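Local structure of 4-hydroxy-3-methylbut-2-enyl diphosphate reductase, apicoplast (Plasmodium falciparum, 4N7B) at residues I238-E243 against W520-N525; E242-L247 against G285-Y290; V259-V264 against L460-H465; I335-Y340 against V344-T349; L480-S485 against Q489-F494. The protein reduces 4-hydroxy-3-methylbut-2-enyl diphosphate to isopentenyl and dimethylallyl diphosphate with an iron-sulfur cluster, the last step of isoprenoid precursor synthesis in the apicoplast. All blocks are in the same frame, centred on the assembly; numbering follows the deposited sequence.

Contact 1. Residues I238-E243 against W520-N525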
# COMPACT_ATOMS: atom_id res chain seq x y z
N ILE A 238 -4.55 4.67 -10.40
CA ILE A 238 -3.89 5.03 -11.65
C ILE A 238 -4.91 5.38 -12.72
O ILE A 238 -4.82 6.43 -13.35
CB ILE A 238 -2.99 3.89 -12.16
CG1 ILE A 238 -1.89 3.60 -11.13
CG2 ILE A 238 -2.37 4.25 -13.49
CD1 ILE A 238 -1.01 2.40 -11.46
N GLU A 239 -5.90 4.52 -12.91
CA GLU A 239 -6.92 4.77 -13.92
C GLU A 239 -7.63 6.10 -13.63
O GLU A 239 -7.96 6.85 -14.55
CB GLU A 239 -7.92 3.60 -13.96
CG GLU A 239 -8.98 3.71 -15.08
CD GLU A 239 -9.87 2.47 -15.19
OE1 GLU A 239 -10.74 2.43 -16.09
OE2 GLU A 239 -9.69 1.52 -14.39
N THR A 240 -7.81 6.42 -12.35
CA THR A 240 -8.46 7.68 -11.99
C THR A 240 -7.67 8.85 -12.56
O THR A 240 -8.25 9.78 -13.12
CB THR A 240 -8.57 7.87 -10.47
OG1 THR A 240 -9.55 6.96 -9.95
CG2 THR A 240 -8.98 9.29 -10.14
N VAL A 241 -6.35 8.81 -12.44
CA VAL A 241 -5.53 9.91 -12.94
C VAL A 241 -5.51 9.95 -14.46
O VAL A 241 -5.63 11.01 -15.06
CB VAL A 241 -4.07 9.83 -12.44
CG1 VAL A 241 -3.23 10.97 -13.02
CG2 VAL A 241 -4.04 9.88 -10.92
N GLU A 242 -5.35 8.78 -15.07
CA GLU A 242 -5.28 8.66 -16.52
C GLU A 242 -6.57 9.16 -17.18
O GLU A 242 -6.55 9.75 -18.27
CB GLU A 242 -5.01 7.21 -16.91
CG GLU A 242 -3.53 6.86 -17.01
CD GLU A 242 -3.28 5.36 -17.01
OE1 GLU A 242 -4.26 4.59 -16.93
OE2 GLU A 242 -2.09 4.94 -17.08
N GLU A 243 -7.68 8.94 -16.51
CA GLU A 243 -8.97 9.23 -17.09
C GLU A 243 -9.28 10.73 -16.95
O GLU A 243 -9.96 11.32 -17.80
CB GLU A 243 -10.03 8.35 -16.43
CG GLU A 243 -11.32 8.28 -17.20
CD GLU A 243 -11.18 7.49 -18.48
OE1 GLU A 243 -10.43 6.49 -18.48
OE2 GLU A 243 -11.81 7.88 -19.47
N TRP A 520 -14.19 -2.90 -7.69
CA TRP A 520 -14.39 -1.48 -7.45
C TRP A 520 -14.47 -0.71 -8.77
O TRP A 520 -13.75 -1.00 -9.71
CB TRP A 520 -13.26 -0.95 -6.59
CG TRP A 520 -13.10 -1.70 -5.28
CD1 TRP A 520 -14.06 -2.40 -4.61
CD2 TRP A 520 -11.90 -1.83 -4.52
NE1 TRP A 520 -13.53 -2.95 -3.46
CE2 TRP A 520 -12.20 -2.61 -3.38
CE3 TRP A 520 -10.59 -1.35 -4.68
CZ2 TRP A 520 -11.26 -2.93 -2.42
CZ3 TRP A 520 -9.65 -1.67 -3.71
CH2 TRP A 520 -9.99 -2.45 -2.60
N LYS A 521 -15.37 0.27 -8.83
CA LYS A 521 -15.43 1.18 -9.96
C LYS A 521 -14.66 2.45 -9.60
O LYS A 521 -14.23 2.61 -8.47
CB LYS A 521 -16.89 1.51 -10.27
CG LYS A 521 -17.67 0.34 -10.87
CD LYS A 521 -19.06 0.77 -11.30
CE LYS A 521 -19.60 -0.08 -12.46
NZ LYS A 521 -20.18 -1.40 -12.05
N LEU A 522 -14.51 3.36 -10.56
CA LEU A 522 -13.89 4.65 -10.28
C LEU A 522 -14.78 5.49 -9.36
O LEU A 522 -15.97 5.22 -9.23
CB LEU A 522 -13.62 5.41 -11.58
CG LEU A 522 -12.67 4.70 -12.55
CD1 LEU A 522 -12.60 5.45 -13.85
CD2 LEU A 522 -11.27 4.56 -11.94
N PRO A 523 -14.20 6.52 -8.72
CA PRO A 523 -14.96 7.43 -7.86
C PRO A 523 -16.22 7.93 -8.55
O PRO A 523 -16.18 8.28 -9.73
CB PRO A 523 -13.97 8.58 -7.60
CG PRO A 523 -12.63 7.91 -7.69
CD PRO A 523 -12.78 6.89 -8.80
N LYS A 524 -17.34 7.96 -7.84
CA LYS A 524 -18.63 8.13 -8.48
C LYS A 524 -18.82 9.51 -9.11
O LYS A 524 -19.48 9.62 -10.15
CB LYS A 524 -19.76 7.80 -7.50
CG LYS A 524 -19.83 6.31 -7.24
CD LYS A 524 -20.92 5.91 -6.27
CE LYS A 524 -20.72 4.46 -5.80
NZ LYS A 524 -21.97 3.90 -5.23
N ASN A 525 -18.26 10.55 -8.51
CA ASN A 525 -18.45 11.89 -9.06
C ASN A 525 -17.69 11.98 -10.36
O ASN A 525 -18.15 12.58 -11.34
CB ASN A 525 -17.97 12.96 -8.08
CG ASN A 525 -16.50 12.85 -7.81
OD1 ASN A 525 -15.91 11.78 -7.98
ND2 ASN A 525 -15.89 13.96 -7.38
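Leu522 pushes its isobutyl end onto the helix 232-247 between Glu239 and Thr240. Followed outward, the Glu239 side chain lies against one methyl for most of its length: CB and CG are each 4.0 Å from Leu522 CD2, CD is only slightly farther from it, and OE1 comes to 4.2 Å from Leu522 CD1. The chain is extended, with CG anti to the backbone N (chi1 -176°), and crosses the leucine at about a right angle, so its aliphatic part covers the apolar group. On the other flank Leu522 CD2 lies 3.6 Å from Thr240 OG1, and Pro523 CD approaches the same hydroxyl oxygen at 3.4 Å. These are van der Waals contacts; the hydroxyl is hydrogen-bonded one turn back, to Arg236 O. Pro523 is the N-cap residue of the helix 524-533, whose Leu527 also touches Leu522. The contact is thus a C-terminal tail returning across an N-terminal helix of the IspH fold, with the ring of Pro523 about 10 Å from the side chain of cluster ligand Cys315.

Contact 2. Residues E242-L247 against G285-Y290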
# COMPACT_ATOMS: atom_id res chain seq x y z
N GLU A 242 -5.35 8.78 -15.07
CA GLU A 242 -5.28 8.66 -16.52
C GLU A 242 -6.57 9.16 -17.18
O GLU A 242 -6.55 9.75 -18.27
CB GLU A 242 -5.01 7.21 -16.91
CG GLU A 242 -3.53 6.86 -17.01
CD GLU A 242 -3.28 5.36 -17.01
OE1 GLU A 242 -4.26 4.59 -16.93
OE2 GLU A 242 -2.09 4.94 -17.08
N GLU A 243 -7.68 8.94 -16.51
CA GLU A 243 -8.97 9.23 -17.09
C GLU A 243 -9.28 10.73 -16.95
O GLU A 243 -9.96 11.32 -17.80
CB GLU A 243 -10.03 8.35 -16.43
CG GLU A 243 -11.32 8.28 -17.20
CD GLU A 243 -11.18 7.49 -18.48
OE1 GLU A 243 -10.43 6.49 -18.48
OE2 GLU A 243 -11.81 7.88 -19.47
N CYS A 244 -8.73 11.35 -15.91
CA CYS A 244 -8.84 12.80 -15.73
C CYS A 244 -8.03 13.51 -16.79
O CYS A 244 -8.44 14.54 -17.33
CB CYS A 244 -8.30 13.19 -14.35
SG CYS A 244 -9.49 12.94 -13.01
N LEU A 245 -6.86 12.95 -17.09
CA LEU A 245 -5.99 13.50 -18.11
C LEU A 245 -6.64 13.45 -19.50
O LEU A 245 -6.38 14.31 -20.33
CB LEU A 245 -4.66 12.75 -18.13
CG LEU A 245 -3.74 13.10 -16.96
CD1 LEU A 245 -2.62 12.09 -16.83
CD2 LEU A 245 -3.16 14.50 -17.16
N LYS A 246 -7.47 12.44 -19.74
CA LYS A 246 -8.17 12.32 -21.02
C LYS A 246 -9.25 13.38 -21.13
O LYS A 246 -9.43 14.00 -22.18
CB LYS A 246 -8.79 10.93 -21.18
CG LYS A 246 -7.79 9.88 -21.62
CD LYS A 246 -8.33 8.45 -21.51
CE LYS A 246 -7.17 7.43 -21.42
NZ LYS A 246 -7.61 6.08 -20.98
N LEU A 247 -9.95 13.61 -20.03
CA LEU A 247 -11.06 14.55 -20.04
C LEU A 247 -10.58 15.99 -20.03
O LEU A 247 -10.84 16.74 -20.96
CB LEU A 247 -11.98 14.32 -18.85
CG LEU A 247 -12.74 12.99 -18.84
CD1 LEU A 247 -13.78 13.02 -17.73
CD2 LEU A 247 -13.40 12.71 -20.20
N GLY A 285 -10.57 26.26 -8.32
CA GLY A 285 -11.47 25.79 -9.37
C GLY A 285 -10.99 24.55 -10.10
O GLY A 285 -11.77 23.90 -10.80
N HIS A 286 -9.72 24.19 -9.93
CA HIS A 286 -9.13 23.08 -10.69
C HIS A 286 -9.34 21.72 -10.05
O HIS A 286 -9.79 21.61 -8.90
CB HIS A 286 -7.64 23.31 -10.92
CG HIS A 286 -7.33 24.18 -12.10
ND1 HIS A 286 -7.79 25.48 -12.19
CD2 HIS A 286 -6.63 23.94 -13.23
CE1 HIS A 286 -7.37 26.00 -13.33
NE2 HIS A 286 -6.67 25.09 -13.98
N ILE A 287 -9.01 20.68 -10.81
CA ILE A 287 -9.10 19.30 -10.35
C ILE A 287 -8.00 18.99 -9.35
O ILE A 287 -6.84 19.32 -9.57
CB ILE A 287 -8.91 18.32 -11.53
CG1 ILE A 287 -9.96 18.57 -12.62
CG2 ILE A 287 -8.99 16.89 -11.05
CD1 ILE A 287 -11.21 17.73 -12.45
N LEU A 288 -8.36 18.34 -8.25
CA LEU A 288 -7.37 17.75 -7.37
C LEU A 288 -7.75 16.32 -7.05
O LEU A 288 -8.87 16.05 -6.64
CB LEU A 288 -7.25 18.52 -6.07
CG LEU A 288 -6.22 17.92 -5.10
CD1 LEU A 288 -4.81 17.99 -5.68
CD2 LEU A 288 -6.27 18.63 -3.77
N ILE A 289 -6.78 15.42 -7.22
CA ILE A 289 -6.98 14.01 -6.93
C ILE A 289 -6.29 13.59 -5.64
O ILE A 289 -5.10 13.88 -5.44
CB ILE A 289 -6.44 13.14 -8.07
CG1 ILE A 289 -7.15 13.53 -9.38
CG2 ILE A 289 -6.65 11.68 -7.76
CD1 ILE A 289 -6.65 12.80 -10.60
N TYR A 290 -7.02 12.90 -4.77
CA TYR A 290 -6.43 12.36 -3.54
C TYR A 290 -5.88 10.97 -3.82
O TYR A 290 -6.55 10.14 -4.44
CB TYR A 290 -7.46 12.31 -2.41
CG TYR A 290 -8.04 13.66 -2.06
CD1 TYR A 290 -7.22 14.75 -1.77
CD2 TYR A 290 -9.41 13.86 -2.03
CE1 TYR A 290 -7.76 15.98 -1.46
CE2 TYR A 290 -9.96 15.09 -1.71
CZ TYR A 290 -9.13 16.15 -1.43
OH TYR A 290 -9.68 17.38 -1.11
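A helix packed on a parallel sheet is the fold element here: the last turns of the helix 232-247 lie over the strand 287-290, an inner strand of the four-stranded sheet 273-276, 252-255, 287-290 and 309-312. Cys244 is the single helix residue that touches the strand within these segments. Its SG meets Ile289 CD1 at 3.7 Å, and its CB is 4.1 Å from the same methyl. A second, looser approach brings SG to 4.4 Å from Ile287 CG2, so the thiol is set against two isoleucines two positions apart on the strand, both on the face turned to the helix. The reach of Ile289 comes from its torsions: CG1 is anti to the carbonyl carbon (chi1 -58°) and CD1 continues the chain outward (chi2 177°), which carries the terminal methyl up to the sulfur. In this alpha/beta layer the intervening residue, Leu288, belongs to the other face of the sheet and packs on Tyr253 and Lys255 of the neighbouring strand. All three touching residues are buried, and the interface is apolar, with no hydrogen bond crossing it. Phe526 of the C-terminal helix 524-533 also packs on Cys244, while Ile252 of the adjacent strand lies against Ile289. Ile289 is about 10 Å, side chain to side chain, from His293, a probable substrate-binding residue.

Contact 3. Residues V259-V264 against L460-H465. With SO4 (sulfate ion), chain C.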
# COMPACT_ATOMS: atom_id res chain seq x y z
N VAL A 259 0.58 6.55 -6.14
CA VAL A 259 0.94 5.30 -5.49
C VAL A 259 2.46 5.36 -5.27
O VAL A 259 3.15 6.17 -5.91
CB VAL A 259 0.58 4.05 -6.34
CG1 VAL A 259 -0.91 4.04 -6.67
CG2 VAL A 259 1.37 4.02 -7.62
N HIS A 260 2.98 4.54 -4.38
CA HIS A 260 4.40 4.62 -4.04
C HIS A 260 5.22 3.78 -5.00
O HIS A 260 5.76 2.74 -4.64
CB HIS A 260 4.63 4.16 -2.60
CG HIS A 260 4.21 5.15 -1.57
ND1 HIS A 260 3.85 4.78 -0.29
CD2 HIS A 260 4.08 6.50 -1.61
CE1 HIS A 260 3.52 5.85 0.41
NE2 HIS A 260 3.65 6.91 -0.37
N ASN A 261 5.28 4.25 -6.24
CA ASN A 261 6.16 3.66 -7.23
C ASN A 261 6.63 4.74 -8.21
O ASN A 261 5.81 5.35 -8.90
CB ASN A 261 5.47 2.53 -7.97
CG ASN A 261 6.39 1.84 -8.96
OD1 ASN A 261 6.58 2.31 -10.08
ND2 ASN A 261 6.97 0.73 -8.54
N ASP A 262 7.94 4.97 -8.27
CA ASP A 262 8.48 6.06 -9.09
C ASP A 262 8.22 5.80 -10.57
O ASP A 262 7.97 6.73 -11.33
CB ASP A 262 9.98 6.24 -8.80
CG ASP A 262 10.27 6.41 -7.31
OD1 ASP A 262 9.81 7.43 -6.74
OD2 ASP A 262 10.93 5.53 -6.70
N ILE A 263 8.25 4.55 -10.98
CA ILE A 263 8.03 4.24 -12.40
C ILE A 263 6.63 4.63 -12.84
O ILE A 263 6.47 5.28 -13.86
CB ILE A 263 8.29 2.77 -12.68
CG1 ILE A 263 9.78 2.50 -12.47
CG2 ILE A 263 7.86 2.42 -14.11
CD1 ILE A 263 10.12 1.05 -12.45
N VAL A 264 5.62 4.26 -12.07
CA VAL A 264 4.25 4.68 -12.34
C VAL A 264 4.11 6.20 -12.37
O VAL A 264 3.51 6.77 -13.28
CB VAL A 264 3.32 4.15 -11.25
CG1 VAL A 264 1.96 4.89 -11.27
CG2 VAL A 264 3.12 2.64 -11.40
N LEU A 460 15.10 -5.83 -2.23
CA LEU A 460 14.07 -5.06 -2.88
C LEU A 460 14.72 -4.30 -4.01
O LEU A 460 15.66 -3.56 -3.78
CB LEU A 460 13.48 -4.07 -1.89
CG LEU A 460 12.44 -3.15 -2.50
CD1 LEU A 460 11.22 -3.96 -2.90
CD2 LEU A 460 12.06 -2.09 -1.50
N LEU A 461 14.25 -4.51 -5.23
CA LEU A 461 14.85 -3.87 -6.40
C LEU A 461 13.76 -3.22 -7.25
O LEU A 461 12.73 -3.83 -7.55
CB LEU A 461 15.60 -4.91 -7.24
CG LEU A 461 16.77 -5.61 -6.54
CD1 LEU A 461 17.33 -6.69 -7.45
CD2 LEU A 461 17.85 -4.60 -6.15
N ASN A 462 14.02 -1.98 -7.65
CA ASN A 462 13.04 -1.20 -8.37
C ASN A 462 12.93 -1.72 -9.80
O ASN A 462 11.82 -1.81 -10.35
CB ASN A 462 13.45 0.28 -8.36
CG ASN A 462 12.32 1.22 -8.74
OD1 ASN A 462 11.19 1.10 -8.26
ND2 ASN A 462 12.62 2.17 -9.61
N THR A 463 14.07 -2.09 -10.37
CA THR A 463 14.17 -2.49 -11.77
C THR A 463 15.37 -3.44 -11.95
O THR A 463 16.27 -3.43 -11.11
CB THR A 463 14.33 -1.24 -12.66
OG1 THR A 463 14.29 -1.63 -14.03
CG2 THR A 463 15.65 -0.58 -12.42
N VAL A 464 15.41 -4.23 -13.03
CA VAL A 464 16.55 -5.14 -13.25
C VAL A 464 17.88 -4.44 -13.30
O VAL A 464 18.89 -5.03 -12.96
CB VAL A 464 16.51 -5.95 -14.56
CG1 VAL A 464 15.67 -7.17 -14.39
CG2 VAL A 464 16.06 -5.07 -15.71
N HIS A 465 17.89 -3.21 -13.79
CA HIS A 465 19.13 -2.46 -13.87
C HIS A 465 19.76 -2.35 -12.48
O HIS A 465 20.98 -2.32 -12.37
CB HIS A 465 18.90 -1.07 -14.48
CG HIS A 465 20.14 -0.23 -14.55
ND1 HIS A 465 21.07 -0.36 -15.57
CD2 HIS A 465 20.61 0.74 -13.73
CE1 HIS A 465 22.05 0.50 -15.37
NE2 HIS A 465 21.80 1.18 -14.26
S SO4 C . 2.51 1.64 0.58
O1 SO4 C . 1.27 2.20 1.09
O2 SO4 C . 2.56 1.78 -0.88
O3 SO4 C . 3.60 2.39 1.19
O4 SO4 C . 2.68 0.21 0.92
O HOH W 1 9.39 -0.78 -9.30
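Water 1 joins Asn261 and Asn462, gripped by three bonds: it accepts from Asn261 ND2 at 3.0 Å and donates to both Asn462 O and Asn462 OD1, each at 2.8 Å. The two asparagines are linked through the water, with the backbone and side-chain oxygens of Asn462 receiving its two protons. Beside this bridge Ile263, its CG1 anti to the carbonyl carbon (chi1 -66°) and the chain extended, brings CD1 to 3.9 Å from Asn462 ND2, the two side chains sliding past each other in opposite directions. Asn261 has a second task as the N-cap of the helix 262-271: its OD1 accepts from Val264 N at 2.9 Å, in the carbonyl plane and on a lone pair. With one end of the amide engaged by the helix start and the other by water, the rotation of the group is well defined. His260, the centre of an inverse gamma turn, probably binds the diphosphate substrate, as in other IspH proteins. A sulfate, probably from the crystallisation liquor, sits here, consistent with a diphosphate position: His260 ND1 donates to its O3 at 2.8 Å with an N-H...O angle of 161°, the acceptor lying in the ring plane at the edge. His343 NE2 and the backbone N atoms of Ser442 and Asn443 bind the same anion. His260 NE2 is hydrogen-bonded to His256, and the ring of His293 stacks on that of His260.

Contact 4. Residues I335-Y340 against V344-T349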
# COMPACT_ATOMS: atom_id res chain seq x y z
N ILE A 335 -8.82 5.55 20.36
CA ILE A 335 -8.42 4.69 19.27
C ILE A 335 -6.92 4.49 19.24
O ILE A 335 -6.16 5.46 19.27
CB ILE A 335 -8.86 5.28 17.93
CG1 ILE A 335 -10.33 4.90 17.68
CG2 ILE A 335 -8.02 4.72 16.80
CD1 ILE A 335 -11.24 6.06 17.71
N ILE A 336 -6.49 3.23 19.16
CA ILE A 336 -5.07 2.93 19.02
C ILE A 336 -4.79 2.58 17.57
O ILE A 336 -5.39 1.67 17.03
CB ILE A 336 -4.62 1.76 19.90
CG1 ILE A 336 -4.34 2.22 21.33
CG2 ILE A 336 -3.30 1.23 19.42
CD1 ILE A 336 -5.53 2.65 22.09
N LEU A 337 -3.88 3.32 16.96
CA LEU A 337 -3.56 3.15 15.55
C LEU A 337 -2.17 2.56 15.42
O LEU A 337 -1.19 3.24 15.66
CB LEU A 337 -3.60 4.51 14.86
CG LEU A 337 -3.11 4.57 13.40
CD1 LEU A 337 -3.71 3.45 12.58
CD2 LEU A 337 -3.48 5.91 12.81
N ILE A 338 -2.09 1.27 15.07
CA ILE A 338 -0.79 0.62 14.89
C ILE A 338 -0.26 0.89 13.48
O ILE A 338 -0.88 0.51 12.50
CB ILE A 338 -0.92 -0.90 15.05
CG1 ILE A 338 -1.65 -1.23 16.36
CG2 ILE A 338 0.44 -1.54 15.03
CD1 ILE A 338 -1.83 -2.71 16.61
N GLY A 339 0.86 1.58 13.37
CA GLY A 339 1.40 1.88 12.06
C GLY A 339 2.56 2.81 12.25
O GLY A 339 2.89 3.14 13.39
N TYR A 340 3.19 3.23 11.16
CA TYR A 340 4.39 4.06 11.25
C TYR A 340 4.05 5.55 11.16
O TYR A 340 3.43 6.00 10.20
CB TYR A 340 5.37 3.67 10.15
CG TYR A 340 5.83 2.24 10.31
CD1 TYR A 340 6.77 1.91 11.29
CD2 TYR A 340 5.31 1.21 9.54
CE1 TYR A 340 7.20 0.61 11.47
CE2 TYR A 340 5.73 -0.10 9.71
CZ TYR A 340 6.68 -0.40 10.67
OH TYR A 340 7.12 -1.69 10.86
N VAL A 344 2.18 8.50 5.09
CA VAL A 344 1.02 9.34 4.75
C VAL A 344 -0.33 8.69 5.07
O VAL A 344 -1.27 9.38 5.50
CB VAL A 344 1.00 9.78 3.26
CG1 VAL A 344 2.10 10.76 3.02
CG2 VAL A 344 1.15 8.59 2.35
N GLU A 345 -0.46 7.39 4.85
CA GLU A 345 -1.68 6.68 5.21
C GLU A 345 -2.02 6.80 6.69
O GLU A 345 -3.18 6.99 7.06
CB GLU A 345 -1.61 5.20 4.85
CG GLU A 345 -2.90 4.48 5.21
CD GLU A 345 -2.76 2.99 5.19
OE1 GLU A 345 -2.15 2.45 4.22
OE2 GLU A 345 -3.27 2.35 6.15
N VAL A 346 -1.01 6.65 7.52
CA VAL A 346 -1.22 6.68 8.97
C VAL A 346 -1.59 8.08 9.42
O VAL A 346 -2.48 8.26 10.24
CB VAL A 346 0.04 6.21 9.69
CG1 VAL A 346 -0.08 6.46 11.19
CG2 VAL A 346 0.29 4.73 9.39
N ILE A 347 -0.92 9.07 8.85
CA ILE A 347 -1.22 10.46 9.18
C ILE A 347 -2.66 10.79 8.81
O ILE A 347 -3.38 11.38 9.61
CB ILE A 347 -0.25 11.38 8.44
CG1 ILE A 347 1.15 11.24 9.05
CG2 ILE A 347 -0.71 12.84 8.50
CD1 ILE A 347 2.25 11.84 8.17
N GLY A 348 -3.08 10.40 7.61
CA GLY A 348 -4.43 10.66 7.14
C GLY A 348 -5.49 10.03 8.03
O GLY A 348 -6.49 10.67 8.36
N THR A 349 -5.28 8.79 8.43
CA THR A 349 -6.20 8.09 9.31
C THR A 349 -6.24 8.73 10.70
O THR A 349 -7.30 8.93 11.30
CB THR A 349 -5.78 6.62 9.49
OG1 THR A 349 -5.93 5.94 8.24
CG2 THR A 349 -6.64 5.95 10.55
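Val346 turns its isopropyl group into the bend where the strand 334-338 ends, its three side-chain carbons facing Tyr340 O. Val346 CB lies 3.4 Å from Tyr340 O and Val346 CG2 3.5 Å from the same oxygen, while Val346 CG1, anti to the backbone N (chi1 170°), reaches Leu337 CD2 at 3.8 Å. Leu337 also has CG anti to its own N (chi1 172°). With chi2 at 47°, Leu337 CD2 is carried over the first helical turns, 3.6 Å from Val346 O and 3.9 Å from Thr349 CG2. The threonine offers this methyl because CG2 is the branch anti to its N. Gly339 brings bare backbone to the valine, with CA 4.1 Å from Val346 CG2. Neighbouring Glu345, probably the proton donor, is hydrogen-bonded to Thr383 OG1. This is the strand-to-helix turn of the beta-alpha-beta unit 334-338, 344-350, 357-360, whose connecting loop carries His343, probably a substrate-binding residue of the IspH active site.

Contact 5. Residues L480-S485 against Q489-F494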
# COMPACT_ATOMS: atom_id res chain seq x y z
N LEU A 480 10.52 -15.09 -6.70
CA LEU A 480 10.36 -13.76 -7.29
C LEU A 480 8.94 -13.25 -7.13
O LEU A 480 8.00 -13.91 -7.57
CB LEU A 480 10.75 -13.77 -8.77
CG LEU A 480 10.48 -12.49 -9.56
CD1 LEU A 480 11.37 -11.33 -9.10
CD2 LEU A 480 10.69 -12.75 -11.05
N THR A 481 8.78 -12.11 -6.47
CA THR A 481 7.47 -11.49 -6.34
C THR A 481 7.55 -9.98 -6.52
O THR A 481 8.60 -9.45 -6.85
CB THR A 481 6.81 -11.83 -5.01
OG1 THR A 481 5.46 -11.35 -5.03
CG2 THR A 481 7.52 -11.19 -3.87
N SER A 482 6.45 -9.27 -6.29
CA SER A 482 6.46 -7.84 -6.50
C SER A 482 5.39 -7.20 -5.65
O SER A 482 4.40 -7.83 -5.30
CB SER A 482 6.22 -7.51 -7.98
OG SER A 482 4.97 -8.03 -8.40
N ALA A 483 5.62 -5.94 -5.29
CA ALA A 483 4.75 -5.21 -4.40
C ALA A 483 3.46 -4.80 -5.08
O ALA A 483 3.33 -4.89 -6.31
CB ALA A 483 5.45 -3.99 -3.88
N ALA A 484 2.52 -4.32 -4.28
CA ALA A 484 1.19 -3.98 -4.77
C ALA A 484 1.17 -2.76 -5.67
O ALA A 484 0.15 -2.46 -6.29
CB ALA A 484 0.24 -3.77 -3.58
N SER A 485 2.29 -2.05 -5.75
CA SER A 485 2.38 -0.80 -6.53
C SER A 485 3.28 -1.00 -7.73
O SER A 485 3.53 -0.07 -8.49
CB SER A 485 2.96 0.33 -5.66
OG SER A 485 4.01 -0.19 -4.81
N GLN A 489 5.37 -5.17 -16.05
CA GLN A 489 6.52 -5.12 -16.95
C GLN A 489 7.86 -5.14 -16.20
O GLN A 489 8.83 -5.77 -16.65
CB GLN A 489 6.50 -3.90 -17.87
CG GLN A 489 7.45 -4.06 -19.10
CD GLN A 489 7.74 -2.75 -19.86
OE1 GLN A 489 7.22 -1.68 -19.51
NE2 GLN A 489 8.58 -2.83 -20.90
N GLU A 490 7.95 -4.47 -15.06
CA GLU A 490 9.24 -4.46 -14.37
C GLU A 490 9.56 -5.88 -13.89
O GLU A 490 10.70 -6.31 -13.95
CB GLU A 490 9.27 -3.45 -13.24
CG GLU A 490 9.13 -2.03 -13.72
CD GLU A 490 10.20 -1.63 -14.74
OE1 GLU A 490 11.32 -2.21 -14.73
OE2 GLU A 490 9.92 -0.73 -15.56
N THR A 491 8.53 -6.62 -13.49
CA THR A 491 8.74 -7.98 -13.03
C THR A 491 9.08 -8.92 -14.18
O THR A 491 9.88 -9.84 -14.01
CB THR A 491 7.51 -8.51 -12.29
OG1 THR A 491 7.21 -7.65 -11.19
CG2 THR A 491 7.75 -9.91 -11.76
N GLN A 492 8.50 -8.67 -15.36
CA GLN A 492 8.80 -9.50 -16.53
C GLN A 492 10.26 -9.37 -16.97
O GLN A 492 10.86 -10.33 -17.44
CB GLN A 492 7.86 -9.15 -17.70
CG GLN A 492 6.43 -9.44 -17.37
CD GLN A 492 6.18 -10.94 -17.18
OE1 GLN A 492 7.04 -11.77 -17.53
NE2 GLN A 492 5.01 -11.29 -16.64
N LYS A 493 10.82 -8.17 -16.83
CA LYS A 493 12.23 -7.97 -17.18
C LYS A 493 13.12 -8.87 -16.31
O LYS A 493 14.12 -9.42 -16.76
CB LYS A 493 12.61 -6.51 -16.97
CG LYS A 493 11.82 -5.53 -17.83
CD LYS A 493 12.46 -4.14 -17.80
CE LYS A 493 11.65 -3.16 -18.63
NZ LYS A 493 12.32 -1.82 -18.78
N PHE A 494 12.74 -9.04 -15.04
CA PHE A 494 13.46 -9.99 -14.20
C PHE A 494 13.31 -11.41 -14.73
O PHE A 494 14.29 -12.14 -14.86
CB PHE A 494 12.98 -9.91 -12.75
CG PHE A 494 13.68 -8.84 -11.93
CD1 PHE A 494 14.92 -9.08 -11.35
CD2 PHE A 494 13.09 -7.59 -11.76
CE1 PHE A 494 15.55 -8.09 -10.60
CE2 PHE A 494 13.73 -6.60 -11.01
CZ PHE A 494 14.96 -6.85 -10.44
O HOH W 2 4.32 -6.91 -11.00
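Leu480 and Ser482, two residues on one face of the strand 477-482, meet Thr491 and Phe494 of the following helix. The methyl Leu480 CD2 sits between the two helix residues, 4.0 Å from Phe494 CB and 4.1 Å from Thr491 CG2. Its other methyl, CD1, approaches the phenyl ring obliquely. Farther along, Ser482 CB is 3.4 Å from Thr491 OG1. The two hydroxyls do not bond directly; both donate to water 2, Ser482 OG at 2.9 Å and Thr491 OG1 at 3.0 Å. Thr491 divides its branches accordingly: at chi1 -58° the hydroxyl goes to the water and serine while the methyl goes to the leucine. Ser482 OG stands between its backbone N and carbonyl carbon (chi1 60°), which turns it to the water. In the fold this is a strand followed by a helix that runs back along it, their short axes at 166° and 9.2 Å apart, and packs on the five-stranded parallel sheet, in which 477-482 lies between 432-436 and 221-226. Val436 of the former strand packs on Leu480, Thr491 and Phe494 alike. Just beyond the strand end the loop reaches the active site: Ala484 touches the iron-sulfur cluster and donates from its N to Asn443 OD1, and Ser485, probably a substrate ligand, makes a weak hydrogen bond to His260 O.

Overall arrangement
From the N terminus, the helix 232-247 opens contacts 1 and 2. Contact 2 closes first, on the strand 287-290, whereas contact 1 closes only with 520-525 and so encloses contacts 3, 4 and 5. Contact 3 opens at 259-264, within the span of contact 2, and closes at 460-465, so the two cross. Inside contact 3 lies the short loop of contact 4; contact 5 follows after contact 3 has closed. Contacts 1 and 2 tie the C-terminal tail and one four-stranded sheet to a common helix. Contacts 3 and 5, with centres 9 Å apart, meet at Thr463 and Glu490 beside the five-stranded sheet, while contact 4 belongs to the remaining sheet, touching contact 3 through Val344 and His260.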